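Local coordinates for C-type diheme-containing protein (Kuenenia stuttgartiensis, PDB 6H5L) that probably carries electrons through its two covalently bound c-type hemes, as a subunit of a large heme-rich reductase complex of an anammox bacterium, at residues 130-133 and 137-140; 68-73 and 87-92; 35-40 and 75-80. All coordinates share one frame; numbering follows the deposited sequence.

The three contacts fall on two heme units of a strandless chain of helices and loops. Contacts 2 and 3 interleave in sequence, in the order 35-40, 68-73, 75-80 and 87-92, and both line the pocket of the first heme; contact 1 follows later, at the second heme. The centres of contacts 2 and 3 lie about 16 Å apart, and the two touch where Val73 N probably hydrogen-bonds to Met78 O, just after helix 62-71. Contact 1 is about 34 Å from contact 2 and about 28 Å from contact 3, between centres. Contacts 2 and 3 thus belong to one heme-binding unit and contact 1 to the other, an arrangement consistent with electron transfer through the protein.

Contact 1. Residues 130-133 and 137-140; sequences KIYE and ECWK. With HEC (heme c), chain K.
Tyr132 and Cys138 meet first through the backbone: the amide of Cys138 donates to the carbonyl of Tyr132, with N and O 2.7 Å apart. One residue further on in each segment, a side chain makes the second hydrogen bond. The indole NE1 of Trp139 lies 3.1 Å from the carbonyl O of Glu133, which sits close to the indole plane, at the ring edge; the N-H...O angle of 136° makes this a bent bond. Trp139 turns its ring back to this carbonyl with CG between the backbone N and the carbonyl carbon (chi1 57°). Two successive carbonyls near the end of the helix are thereby engaged by the following segment.

Apolar and aromatic packing fills in beside these bonds. Cys138 CB sits over one face of the Tyr132 ring, 3.7 Å from its centroid, as a CH-pi contact displaced toward the CD2-CE2 side. The sulfur of the same residue approaches the ring obliquely. The CG of Glu133 rests 4.0 Å from Trp139 CD1, their side chains crossing at about a right angle.

A covalent link completes the set: Cys138 SG is bonded to CAB of the second heme at 1.8 Å, a thioether of the CXXCH heme-binding motif, in which Cys141 forms the other attachment and His142 is an axial ligand of the iron. Tyr132 therefore packs against the thioether arm, and a heme methyl, CMB, lies at the edge of its ring.

The hydroxyl of Tyr132 reaches on to a hydrogen bond with Gly143 O, just beyond the motif. Helix 122-135 is joined in this way to the short helix 139-142, which holds Cys141 and His142, while helix 205-217 packs alongside, with Leu211 and Tyr214 against Tyr132.

Contact 2. Residues 68-73 and 87-92; sequences TISYGV and EQRASV. With HEC (heme c), chain L.
Ile69 and Val92 meet through their methyl groups, Ile69 CD1 lying 3.9 Å from Val92 CG2, and this is the densely packed side of the contact. Both press on the same heme substituent, the methyl CMB: Ile69 CG1 comes to 3.6 Å from it and Val92 CG2 to 3.8 Å. The branching of Ile69 serves two partners at once. With CG1 beside the backbone N (chi1 -60°), the CG1-CD1 arm lies along the heme edge and Val92, whereas CG2, placed anti to that N, meets Arg89 CG at 3.9 Å.

Here helix 62-71 and helix 86-91 come together beside the CMB edge of the first heme, in a unit of the cytochrome c fold. Val92 also packs on Val14 of helix 9-18, which brings the N-terminal helix against 87-92. On the heme side of 68-73, Thr68 CG2 and Val73 CG1 each lie 3.7 Å from a propionate arm, at CBA and CBD respectively. Between them Gly72 leaves helix 62-71 with a positive phi of 82°.

Toward the less buried side the packing gives way to a polar link. Arg89 slides past Ile69 with its aliphatic part, bends at chi3, and donates from NH1 to Ser70 OG at 2.6 Å, the hydroxyl lying at the edge of the guanidinium and in its plane. Ser70 OG also hydrogen-bonds to Tyr66 O one helical turn earlier. Arg89 NH2 bonds to Leu84 O and NE is hydrogen-bonded as well, which fixes the guanidinium at all three nitrogens. Leu116 of a second copy of the protein packs on Ser70 on this side.

Contact 3. Residues 35-40 and 75-80; sequences RSMLPK and NSTMIP. With HEC (heme c), chain L.
A cis peptide bond precedes Pro39, whose ring packs against the backbone of the other segment, CD lying 3.5 Å from Asn75 O. The same carbon touches Ser76 CB, and the outer ring carbons CB and CG lie beside the heme propionate oxygen O2D. No direct hydrogen bond joins the two segments; one water does so instead, donating to Pro39 O at 3.0 Å and accepting from Thr77 N at 3.1 Å. Nearby, the CE methyl of Met37 ends 3.9 Å from heme CAC.

Segment 75-80 lies in the loop that supplies the methionine ligand of a cytochrome c fold. Met78 SD binds the heme iron at 2.3 Å, with His23 as the other protein ligand. Its chain starts with CG anti to the backbone N (chi1 176°); the bend at chi2 (85°) then brings the sulfur to the iron, and chi3 sets only the direction of the CE methyl. The backbone leading to it is shaped by an ST turn: Ser76 OG accepts from Met78 N, at 3.2 Å and a nearly straight 160°, and is also hydrogen-bonded to Val73 O.

Segment 35-40 also meets a chain of the hydroxylamine oxidoreductase-like partner, where Arg35 and Lys40 form salt bridges with Asp356 and Glu348 of that chain.

Contact 1. Residues 130-133 and 137-140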
loop_
_atom_site.group_PDB
_atom_site.type_symbol
_atom_site.label_atom_id
_atom_site.label_comp_id
_atom_site.label_asym_id
_atom_site.label_seq_id
_atom_site.Cartn_x
_atom_site.Cartn_y
_atom_site.Cartn_z
ATOM N N LYS B 130 4.172 -35.448 12.822
ATOM C CA LYS B 130 5.281 -36.086 13.523
ATOM C C LYS B 130 5.790 -37.299 12.753
ATOM O O LYS B 130 7.004 -37.491 12.619
ATOM C CB LYS B 130 4.828 -36.485 14.926
ATOM C CG LYS B 130 5.929 -36.546 15.967
ATOM C CD LYS B 130 5.348 -36.905 17.325
ATOM C CE LYS B 130 6.431 -37.132 18.363
ATOM N NZ LYS B 130 5.863 -37.734 19.601
ATOM N N ILE B 131 4.877 -38.125 12.236
ATOM C CA ILE B 131 5.276 -39.284 11.437
ATOM C C ILE B 131 5.959 -38.832 10.153
ATOM O O ILE B 131 7.008 -39.360 9.764
ATOM C CB ILE B 131 4.056 -40.173 11.135
ATOM C CG1 ILE B 131 3.475 -40.749 12.429
ATOM C CG2 ILE B 131 4.422 -41.283 10.155
ATOM C CD1 ILE B 131 2.178 -41.508 12.222
ATOM N N TYR B 132 5.366 -37.846 9.475
ATOM C CA TYR B 132 5.875 -37.401 8.181
ATOM C C TYR B 132 7.286 -36.838 8.294
ATOM O O TYR B 132 8.104 -37.008 7.383
ATOM C CB TYR B 132 4.922 -36.356 7.591
ATOM C CG TYR B 132 5.325 -35.788 6.246
ATOM C CD1 TYR B 132 6.203 -34.714 6.157
ATOM C CD2 TYR B 132 4.805 -36.305 5.067
ATOM C CE1 TYR B 132 6.569 -34.185 4.933
ATOM C CE2 TYR B 132 5.164 -35.780 3.834
ATOM C CZ TYR B 132 6.046 -34.720 3.776
ATOM O OH TYR B 132 6.410 -34.190 2.559
ATOM N N GLU B 133 7.594 -36.164 9.400
ATOM C CA GLU B 133 8.842 -35.416 9.509
ATOM C C GLU B 133 9.887 -36.075 10.400
ATOM O O GLU B 133 11.085 -35.850 10.195
ATOM C CB GLU B 133 8.567 -33.997 10.020
ATOM C CG GLU B 133 8.635 -32.925 8.941
ATOM C CD GLU B 133 7.459 -31.964 8.992
ATOM O OE1 GLU B 133 6.764 -31.816 7.963
ATOM O OE2 GLU B 133 7.226 -31.362 10.062
ATOM N N GLU B 137 10.428 -39.624 8.057
ATOM C CA GLU B 137 11.193 -38.657 7.270
ATOM C C GLU B 137 10.788 -38.687 5.796
ATOM O O GLU B 137 11.594 -38.937 4.897
ATOM C CB GLU B 137 12.697 -38.892 7.434
ATOM C CG GLU B 137 13.184 -38.809 8.873
ATOM C CD GLU B 137 14.680 -39.031 8.995
ATOM O OE1 GLU B 137 15.387 -38.108 9.454
ATOM O OE2 GLU B 137 15.149 -40.129 8.627
ATOM N N CYS B 138 9.503 -38.416 5.559
ATOM C CA CYS B 138 8.997 -38.367 4.195
ATOM C C CYS B 138 9.506 -37.150 3.438
ATOM O O CYS B 138 9.482 -37.148 2.202
ATOM C CB CYS B 138 7.470 -38.375 4.206
ATOM S SG CYS B 138 6.748 -39.464 5.451
ATOM N N TRP B 139 9.968 -36.120 4.151
ATOM C CA TRP B 139 10.534 -34.939 3.510
ATOM C C TRP B 139 11.802 -35.250 2.725
ATOM O O TRP B 139 12.254 -34.399 1.949
ATOM C CB TRP B 139 10.821 -33.867 4.560
ATOM C CG TRP B 139 11.735 -34.336 5.645
ATOM C CD1 TRP B 139 11.379 -34.951 6.811
ATOM C CD2 TRP B 139 13.163 -34.235 5.666
ATOM N NE1 TRP B 139 12.497 -35.238 7.556
ATOM C CE2 TRP B 139 13.605 -34.809 6.874
ATOM C CE3 TRP B 139 14.111 -33.714 4.779
ATOM C CZ2 TRP B 139 14.954 -34.877 7.218
ATOM C CZ3 TRP B 139 15.448 -33.783 5.122
ATOM C CH2 TRP B 139 15.857 -34.359 6.330
ATOM N N LYS B 140 12.393 -36.430 2.921
ATOM C CA LYS B 140 13.557 -36.840 2.142
ATOM C C LYS B 140 13.272 -36.765 0.646
ATOM O O LYS B 140 13.974 -36.077 -0.104
ATOM C CB LYS B 140 13.982 -38.254 2.548
ATOM C CG LYS B 140 14.702 -38.330 3.888
ATOM C CD LYS B 140 16.092 -37.716 3.801
ATOM C CE LYS B 140 16.802 -37.753 5.143
ATOM N NZ LYS B 140 16.970 -39.148 5.633
HETATM FE FE HEC K . 6.077 -40.863 -1.327
HETATM C CHA HEC K . 4.155 -41.048 -4.166
HETATM C CHB HEC K . 3.358 -39.692 0.419
HETATM C CHC HEC K . 7.875 -41.013 1.595
HETATM C CHD HEC K . 8.947 -41.293 -3.136
HETATM N NA HEC K . 4.095 -40.500 -1.777
HETATM C C1A HEC K . 3.546 -40.529 -3.044
HETATM C C2A HEC K . 2.226 -39.929 -2.976
HETATM C C3A HEC K . 2.009 -39.551 -1.710
HETATM C C4A HEC K . 3.180 -39.904 -0.930
HETATM C CMA HEC K . 0.739 -38.863 -1.160
HETATM C CAA HEC K . 1.255 -39.752 -4.168
HETATM C CBA HEC K . 0.142 -40.796 -4.105
HETATM C CGA HEC K . -0.767 -40.633 -5.296
HETATM O O1A HEC K . -0.439 -39.816 -6.195
HETATM O O2A HEC K . -1.818 -41.321 -5.350
HETATM N NB HEC K . 5.714 -40.358 0.640
HETATM C C1B HEC K . 4.468 -40.054 1.153
HETATM C C2B HEC K . 4.527 -40.194 2.593
HETATM C C3B HEC K . 5.776 -40.557 2.926
HETATM C C4B HEC K . 6.545 -40.667 1.700
HETATM C CMB HEC K . 3.334 -39.927 3.539
HETATM C CAB HEC K . 6.344 -40.817 4.341
HETATM C CBB HEC K . 5.627 -41.977 5.065
HETATM N NC HEC K . 8.052 -41.065 -0.857
HETATM C C1C HEC K . 8.575 -41.182 0.418
HETATM C C2C HEC K . 9.944 -41.645 0.301
HETATM C C3C HEC K . 10.276 -41.593 -0.998
HETATM C C4C HEC K . 9.067 -41.314 -1.760
HETATM C CMC HEC K . 10.931 -41.731 1.490
HETATM C CAC HEC K . 11.662 -41.919 -1.606
HETATM C CBC HEC K . 12.002 -43.413 -1.414
HETATM N ND HEC K . 6.488 -41.113 -3.352
HETATM C C1D HEC K . 7.769 -41.319 -3.860
HETATM C C2D HEC K . 7.662 -41.564 -5.282
HETATM C C3D HEC K . 6.162 -41.487 -5.606
HETATM C C4D HEC K . 5.514 -41.203 -4.346
HETATM C CMD HEC K . 8.816 -41.845 -6.267
HETATM C CAD HEC K . 5.484 -41.673 -6.982
HETATM C CBD HEC K . 5.547 -40.366 -7.767
HETATM C CGD HEC K . 5.020 -40.575 -9.163
HETATM O O1D HEC K . 4.430 -41.654 -9.432
HETATM O O2D HEC K . 5.191 -39.660 -10.010
#

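Contact 2. Residues 68-73 and 87-92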
loop_
_atom_site.group_PDB
_atom_site.type_symbol
_atom_site.label_atom_id
_atom_site.label_comp_id
_atom_site.label_asym_id
_atom_site.label_seq_id
_atom_site.Cartn_x
_atom_site.Cartn_y
_atom_site.Cartn_z
ATOM N N THR B 68 -8.614 -47.582 -12.733
ATOM C CA THR B 68 -7.592 -46.678 -13.255
ATOM C C THR B 68 -7.909 -46.252 -14.685
ATOM O O THR B 68 -7.685 -45.095 -15.059
ATOM C CB THR B 68 -6.219 -47.346 -13.188
ATOM O OG1 THR B 68 -6.017 -47.894 -11.879
ATOM C CG2 THR B 68 -5.118 -46.338 -13.477
ATOM N N ILE B 69 -8.428 -47.176 -15.497
ATOM C CA ILE B 69 -8.808 -46.846 -16.870
ATOM C C ILE B 69 -9.925 -45.810 -16.880
ATOM O O ILE B 69 -9.893 -44.846 -17.655
ATOM C CB ILE B 69 -9.215 -48.122 -17.631
ATOM C CG1 ILE B 69 -8.056 -49.120 -17.676
ATOM C CG2 ILE B 69 -9.687 -47.780 -19.035
ATOM C CD1 ILE B 69 -8.464 -50.512 -18.127
ATOM N N SER B 70 -10.926 -45.987 -16.015
ATOM C CA SER B 70 -12.064 -45.074 -15.997
ATOM C C SER B 70 -11.678 -43.711 -15.441
ATOM O O SER B 70 -12.076 -42.675 -15.987
ATOM C CB SER B 70 -13.205 -45.681 -15.181
ATOM O OG SER B 70 -13.647 -46.899 -15.756
ATOM N N TYR B 71 -10.906 -43.687 -14.355
ATOM C CA TYR B 71 -10.591 -42.425 -13.697
ATOM C C TYR B 71 -9.414 -41.711 -14.349
ATOM O O TYR B 71 -9.359 -40.476 -14.333
ATOM C CB TYR B 71 -10.303 -42.674 -12.217
ATOM C CG TYR B 71 -10.115 -41.429 -11.384
ATOM C CD1 TYR B 71 -11.199 -40.802 -10.786
ATOM C CD2 TYR B 71 -8.850 -40.893 -11.177
ATOM C CE1 TYR B 71 -11.033 -39.672 -10.015
ATOM C CE2 TYR B 71 -8.673 -39.761 -10.405
ATOM C CZ TYR B 71 -9.769 -39.155 -9.826
ATOM O OH TYR B 71 -9.612 -38.027 -9.055
ATOM N N GLY B 72 -8.476 -42.458 -14.925
ATOM C CA GLY B 72 -7.265 -41.869 -15.456
ATOM C C GLY B 72 -6.236 -41.645 -14.366
ATOM O O GLY B 72 -6.441 -41.946 -13.188
ATOM N N VAL B 73 -5.095 -41.104 -14.779
ATOM C CA VAL B 73 -4.014 -40.806 -13.844
ATOM C C VAL B 73 -3.652 -39.330 -13.964
ATOM O O VAL B 73 -3.030 -38.925 -14.958
ATOM C CB VAL B 73 -2.790 -41.700 -14.093
ATOM C CG1 VAL B 73 -1.679 -41.352 -13.114
ATOM C CG2 VAL B 73 -3.169 -43.164 -13.967
ATOM N N GLU B 87 -18.521 -51.615 -21.348
ATOM C CA GLU B 87 -18.016 -52.883 -21.866
ATOM C C GLU B 87 -16.646 -52.721 -22.513
ATOM O O GLU B 87 -15.777 -53.591 -22.367
ATOM C CB GLU B 87 -19.019 -53.462 -22.862
ATOM C CG GLU B 87 -18.547 -54.710 -23.580
ATOM C CD GLU B 87 -19.454 -55.089 -24.733
ATOM O OE1 GLU B 87 -20.474 -54.397 -24.939
ATOM O OE2 GLU B 87 -19.148 -56.076 -25.435
ATOM N N GLN B 88 -16.433 -51.618 -23.237
ATOM C CA GLN B 88 -15.157 -51.405 -23.914
ATOM C C GLN B 88 -14.007 -51.331 -22.917
ATOM O O GLN B 88 -12.961 -51.963 -23.109
ATOM C CB GLN B 88 -15.217 -50.132 -24.760
ATOM C CG GLN B 88 -15.983 -50.284 -26.065
ATOM C CD GLN B 88 -16.047 -48.992 -26.856
ATOM O OE1 GLN B 88 -16.345 -47.930 -26.309
ATOM N NE2 GLN B 88 -15.760 -49.075 -28.151
ATOM N N ARG B 89 -14.181 -50.556 -21.843
ATOM C CA ARG B 89 -13.141 -50.465 -20.823
ATOM C C ARG B 89 -12.929 -51.796 -20.115
ATOM O O ARG B 89 -11.816 -52.088 -19.663
ATOM C CB ARG B 89 -13.497 -49.381 -19.808
ATOM C CG ARG B 89 -13.332 -47.961 -20.313
ATOM C CD ARG B 89 -13.800 -46.969 -19.262
ATOM N NE ARG B 89 -15.174 -46.533 -19.495
ATOM C CZ ARG B 89 -16.007 -46.148 -18.535
ATOM N NH1 ARG B 89 -15.617 -46.161 -17.269
ATOM N NH2 ARG B 89 -17.238 -45.762 -18.841
ATOM N N ALA B 90 -13.979 -52.609 -19.999
ATOM C CA ALA B 90 -13.844 -53.902 -19.341
ATOM C C ALA B 90 -13.186 -54.938 -20.243
ATOM O O ALA B 90 -12.522 -55.854 -19.743
ATOM C CB ALA B 90 -15.214 -54.399 -18.874
ATOM N N SER B 91 -13.346 -54.811 -21.562
ATOM C CA SER B 91 -12.797 -55.797 -22.485
ATOM C C SER B 91 -11.289 -55.671 -22.662
ATOM O O SER B 91 -10.656 -56.621 -23.136
ATOM C CB SER B 91 -13.481 -55.682 -23.851
ATOM O OG SER B 91 -13.154 -54.460 -24.486
ATOM N N VAL B 92 -10.697 -54.528 -22.298
ATOM C CA VAL B 92 -9.251 -54.355 -22.410
ATOM C C VAL B 92 -8.507 -54.766 -21.150
ATOM O O VAL B 92 -7.268 -54.857 -21.180
ATOM C CB VAL B 92 -8.872 -52.899 -22.753
ATOM C CG1 VAL B 92 -9.483 -52.484 -24.076
ATOM C CG2 VAL B 92 -9.302 -51.956 -21.634
HETATM FE FE HEC L . -2.527 -45.427 -20.038
HETATM C CHA HEC L . -0.857 -45.558 -17.049
HETATM C CHB HEC L . -4.436 -48.131 -19.055
HETATM C CHC HEC L . -4.192 -45.374 -23.054
HETATM C CHD HEC L . -0.564 -42.808 -21.102
HETATM N NA HEC L . -2.632 -46.621 -18.367
HETATM C C1A HEC L . -1.841 -46.500 -17.246
HETATM C C2A HEC L . -2.213 -47.524 -16.289
HETATM C C3A HEC L . -3.210 -48.247 -16.850
HETATM C C4A HEC L . -3.486 -47.684 -18.160
HETATM C CMA HEC L . -3.990 -49.462 -16.295
HETATM C CAA HEC L . -1.464 -47.624 -14.926
HETATM C CBA HEC L . -2.073 -48.457 -13.800
HETATM C CGA HEC L . -1.135 -48.443 -12.619
HETATM O O1A HEC L . 0.077 -48.163 -12.814
HETATM O O2A HEC L . -1.598 -48.716 -11.482
HETATM N NB HEC L . -4.020 -46.552 -20.900
HETATM C C1B HEC L . -4.691 -47.605 -20.306
HETATM C C2B HEC L . -5.717 -48.054 -21.230
HETATM C C3B HEC L . -5.645 -47.298 -22.332
HETATM C C4B HEC L . -4.579 -46.336 -22.145
HETATM C CMB HEC L . -6.696 -49.220 -20.975
HETATM C CAB HEC L . -6.532 -47.394 -23.595
HETATM C CBB HEC L . -7.975 -46.936 -23.289
HETATM N NC HEC L . -2.401 -44.308 -21.756
HETATM C C1C HEC L . -3.190 -44.445 -22.882
HETATM C C2C HEC L . -2.876 -43.358 -23.786
HETATM C C3C HEC L . -1.787 -42.741 -23.308
HETATM C C4C HEC L . -1.522 -43.266 -21.981
HETATM C CMC HEC L . -3.410 -43.258 -25.233
HETATM C CAC HEC L . -1.027 -41.565 -23.965
HETATM C CBC HEC L . -1.922 -40.308 -24.006
HETATM N ND HEC L . -0.954 -44.350 -19.208
HETATM C C1D HEC L . -0.296 -43.297 -19.840
HETATM C C2D HEC L . 0.725 -42.791 -18.948
HETATM C C3D HEC L . 0.628 -43.655 -17.683
HETATM C C4D HEC L . -0.440 -44.592 -17.937
HETATM C CMD HEC L . 1.703 -41.629 -19.218
HETATM C CAD HEC L . 1.480 -43.561 -16.401
HETATM C CBD HEC L . 0.949 -42.438 -15.521
HETATM C CGD HEC L . 1.811 -42.308 -14.293
HETATM O O1D HEC L . 1.996 -43.323 -13.574
HETATM O O2D HEC L . 2.305 -41.181 -14.029
#

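Contact 3. Residues 35-40 and 75-80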
loop_
_atom_site.group_PDB
_atom_site.type_symbol
_atom_site.label_atom_id
_atom_site.label_comp_id
_atom_site.label_asym_id
_atom_site.label_seq_id
_atom_site.Cartn_x
_atom_site.Cartn_y
_atom_site.Cartn_z
ATOM N N ARG B 35 8.574 -41.959 -26.436
ATOM C CA ARG B 35 9.941 -41.446 -26.441
ATOM C C ARG B 35 10.016 -40.022 -25.904
ATOM O O ARG B 35 11.027 -39.641 -25.304
ATOM C CB ARG B 35 10.516 -41.502 -27.856
ATOM C CG ARG B 35 9.814 -40.567 -28.828
ATOM C CD ARG B 35 10.325 -40.697 -30.248
ATOM N NE ARG B 35 9.550 -39.861 -31.159
ATOM C CZ ARG B 35 9.806 -39.725 -32.454
ATOM N NH1 ARG B 35 10.825 -40.371 -33.002
ATOM N NH2 ARG B 35 9.042 -38.940 -33.203
ATOM N N SER B 36 8.965 -39.228 -26.102
ATOM C CA SER B 36 8.952 -37.823 -25.714
ATOM C C SER B 36 7.982 -37.543 -24.577
ATOM O O SER B 36 7.727 -36.376 -24.264
ATOM C CB SER B 36 8.603 -36.949 -26.919
ATOM O OG SER B 36 7.293 -37.227 -27.384
ATOM N N MET B 37 7.438 -38.580 -23.951
ATOM C CA MET B 37 6.387 -38.436 -22.959
ATOM C C MET B 37 6.959 -38.573 -21.556
ATOM O O MET B 37 7.792 -39.446 -21.298
ATOM C CB MET B 37 5.295 -39.482 -23.190
ATOM C CG MET B 37 4.055 -39.304 -22.340
ATOM S SD MET B 37 2.715 -40.379 -22.888
ATOM C CE MET B 37 2.397 -39.715 -24.520
ATOM N N LEU B 38 6.508 -37.706 -20.653
ATOM C CA LEU B 38 6.927 -37.734 -19.257
ATOM C C LEU B 38 5.752 -37.336 -18.371
ATOM O O LEU B 38 5.242 -36.216 -18.493
ATOM C CB LEU B 38 8.117 -36.802 -19.027
ATOM C CG LEU B 38 9.472 -37.268 -19.562
ATOM C CD1 LEU B 38 10.434 -36.098 -19.691
ATOM C CD2 LEU B 38 10.051 -38.339 -18.656
ATOM N N PRO B 39 5.289 -38.213 -17.460
ATOM C CA PRO B 39 5.788 -39.559 -17.140
ATOM C C PRO B 39 5.629 -40.571 -18.274
ATOM O O PRO B 39 4.743 -40.423 -19.116
ATOM C CB PRO B 39 4.929 -39.977 -15.939
ATOM C CG PRO B 39 4.381 -38.708 -15.388
ATOM C CD PRO B 39 4.178 -37.828 -16.576
ATOM N N LYS B 40 6.495 -41.579 -18.287
ATOM C CA LYS B 40 6.436 -42.604 -19.313
ATOM C C LYS B 40 5.164 -43.438 -19.160
ATOM O O LYS B 40 4.701 -43.673 -18.041
ATOM C CB LYS B 40 7.661 -43.513 -19.225
ATOM C CG LYS B 40 8.972 -42.822 -19.546
ATOM C CD LYS B 40 9.002 -42.351 -20.988
ATOM C CE LYS B 40 10.245 -41.524 -21.276
ATOM N NZ LYS B 40 10.214 -40.941 -22.646
ATOM N N ASN B 75 -1.661 -35.742 -13.423
ATOM C CA ASN B 75 -0.238 -35.430 -13.578
ATOM C C ASN B 75 0.421 -36.325 -14.624
ATOM O O ASN B 75 1.597 -36.679 -14.503
ATOM C CB ASN B 75 0.508 -35.524 -12.244
ATOM C CG ASN B 75 -0.110 -34.651 -11.168
ATOM O OD1 ASN B 75 -0.328 -33.456 -11.368
ATOM N ND2 ASN B 75 -0.406 -35.251 -10.021
ATOM N N SER B 76 -0.337 -36.695 -15.654
ATOM C CA SER B 76 0.165 -37.519 -16.746
ATOM C C SER B 76 -0.817 -37.418 -17.903
ATOM O O SER B 76 -1.915 -36.873 -17.768
ATOM C CB SER B 76 0.352 -38.977 -16.319
ATOM O OG SER B 76 -0.897 -39.637 -16.203
ATOM N N THR B 77 -0.408 -37.963 -19.047
ATOM C CA THR B 77 -1.257 -37.984 -20.232
ATOM C C THR B 77 -2.334 -39.059 -20.169
ATOM O O THR B 77 -3.065 -39.236 -21.151
ATOM C CB THR B 77 -0.399 -38.189 -21.485
ATOM O OG1 THR B 77 0.308 -39.427 -21.381
ATOM C CG2 THR B 77 0.600 -37.053 -21.632
ATOM N N MET B 78 -2.457 -39.768 -19.049
ATOM C CA MET B 78 -3.446 -40.831 -18.884
ATOM C C MET B 78 -4.791 -40.194 -18.557
ATOM O O MET B 78 -5.130 -39.955 -17.397
ATOM C CB MET B 78 -3.004 -41.809 -17.800
ATOM C CG MET B 78 -4.006 -42.914 -17.470
ATOM S SD MET B 78 -3.914 -44.358 -18.543
ATOM C CE MET B 78 -4.874 -43.805 -19.939
ATOM N N ILE B 79 -5.567 -39.914 -19.599
ATOM C CA ILE B 79 -6.869 -39.267 -19.450
ATOM C C ILE B 79 -7.881 -40.267 -18.908
ATOM O O ILE B 79 -7.652 -41.484 -18.982
ATOM C CB ILE B 79 -7.357 -38.682 -20.784
ATOM C CG1 ILE B 79 -7.522 -39.797 -21.821
ATOM C CG2 ILE B 79 -6.400 -37.618 -21.270
ATOM C CD1 ILE B 79 -8.263 -39.373 -23.069
ATOM N N PRO B 80 -9.000 -39.810 -18.348
ATOM C CA PRO B 80 -10.114 -40.729 -18.100
ATOM C C PRO B 80 -10.677 -41.230 -19.421
ATOM O O PRO B 80 -10.720 -40.503 -20.416
ATOM C CB PRO B 80 -11.132 -39.867 -17.346
ATOM C CG PRO B 80 -10.357 -38.692 -16.843
ATOM C CD PRO B 80 -9.278 -38.453 -17.845
HETATM FE FE HEC L . -2.527 -45.427 -20.038
HETATM C CHA HEC L . -0.857 -45.558 -17.049
HETATM C CHB HEC L . -4.436 -48.131 -19.055
HETATM C CHC HEC L . -4.192 -45.374 -23.054
HETATM C CHD HEC L . -0.564 -42.808 -21.102
HETATM N NA HEC L . -2.632 -46.621 -18.367
HETATM C C1A HEC L . -1.841 -46.500 -17.246
HETATM C C2A HEC L . -2.213 -47.524 -16.289
HETATM C C3A HEC L . -3.210 -48.247 -16.850
HETATM C C4A HEC L . -3.486 -47.684 -18.160
HETATM C CMA HEC L . -3.990 -49.462 -16.295
HETATM C CAA HEC L . -1.464 -47.624 -14.926
HETATM C CBA HEC L . -2.073 -48.457 -13.800
HETATM C CGA HEC L . -1.135 -48.443 -12.619
HETATM O O1A HEC L . 0.077 -48.163 -12.814
HETATM O O2A HEC L . -1.598 -48.716 -11.482
HETATM N NB HEC L . -4.020 -46.552 -20.900
HETATM C C1B HEC L . -4.691 -47.605 -20.306
HETATM C C2B HEC L . -5.717 -48.054 -21.230
HETATM C C3B HEC L . -5.645 -47.298 -22.332
HETATM C C4B HEC L . -4.579 -46.336 -22.145
HETATM C CMB HEC L . -6.696 -49.220 -20.975
HETATM C CAB HEC L . -6.532 -47.394 -23.595
HETATM C CBB HEC L . -7.975 -46.936 -23.289
HETATM N NC HEC L . -2.401 -44.308 -21.756
HETATM C C1C HEC L . -3.190 -44.445 -22.882
HETATM C C2C HEC L . -2.876 -43.358 -23.786
HETATM C C3C HEC L . -1.787 -42.741 -23.308
HETATM C C4C HEC L . -1.522 -43.266 -21.981
HETATM C CMC HEC L . -3.410 -43.258 -25.233
HETATM C CAC HEC L . -1.027 -41.565 -23.965
HETATM C CBC HEC L . -1.922 -40.308 -24.006
HETATM N ND HEC L . -0.954 -44.350 -19.208
HETATM C C1D HEC L . -0.296 -43.297 -19.840
HETATM C C2D HEC L . 0.725 -42.791 -18.948
HETATM C C3D HEC L . 0.628 -43.655 -17.683
HETATM C C4D HEC L . -0.440 -44.592 -17.937
HETATM C CMD HEC L . 1.703 -41.629 -19.218
HETATM C CAD HEC L . 1.480 -43.561 -16.401
HETATM C CBD HEC L . 0.949 -42.438 -15.521
HETATM C CGD HEC L . 1.811 -42.308 -14.293
HETATM O O1D HEC L . 1.996 -43.323 -13.574
HETATM O O2D HEC L . 2.305 -41.181 -14.029
HETATM O O HOH W 1 2.616 -38.320 -19.373
#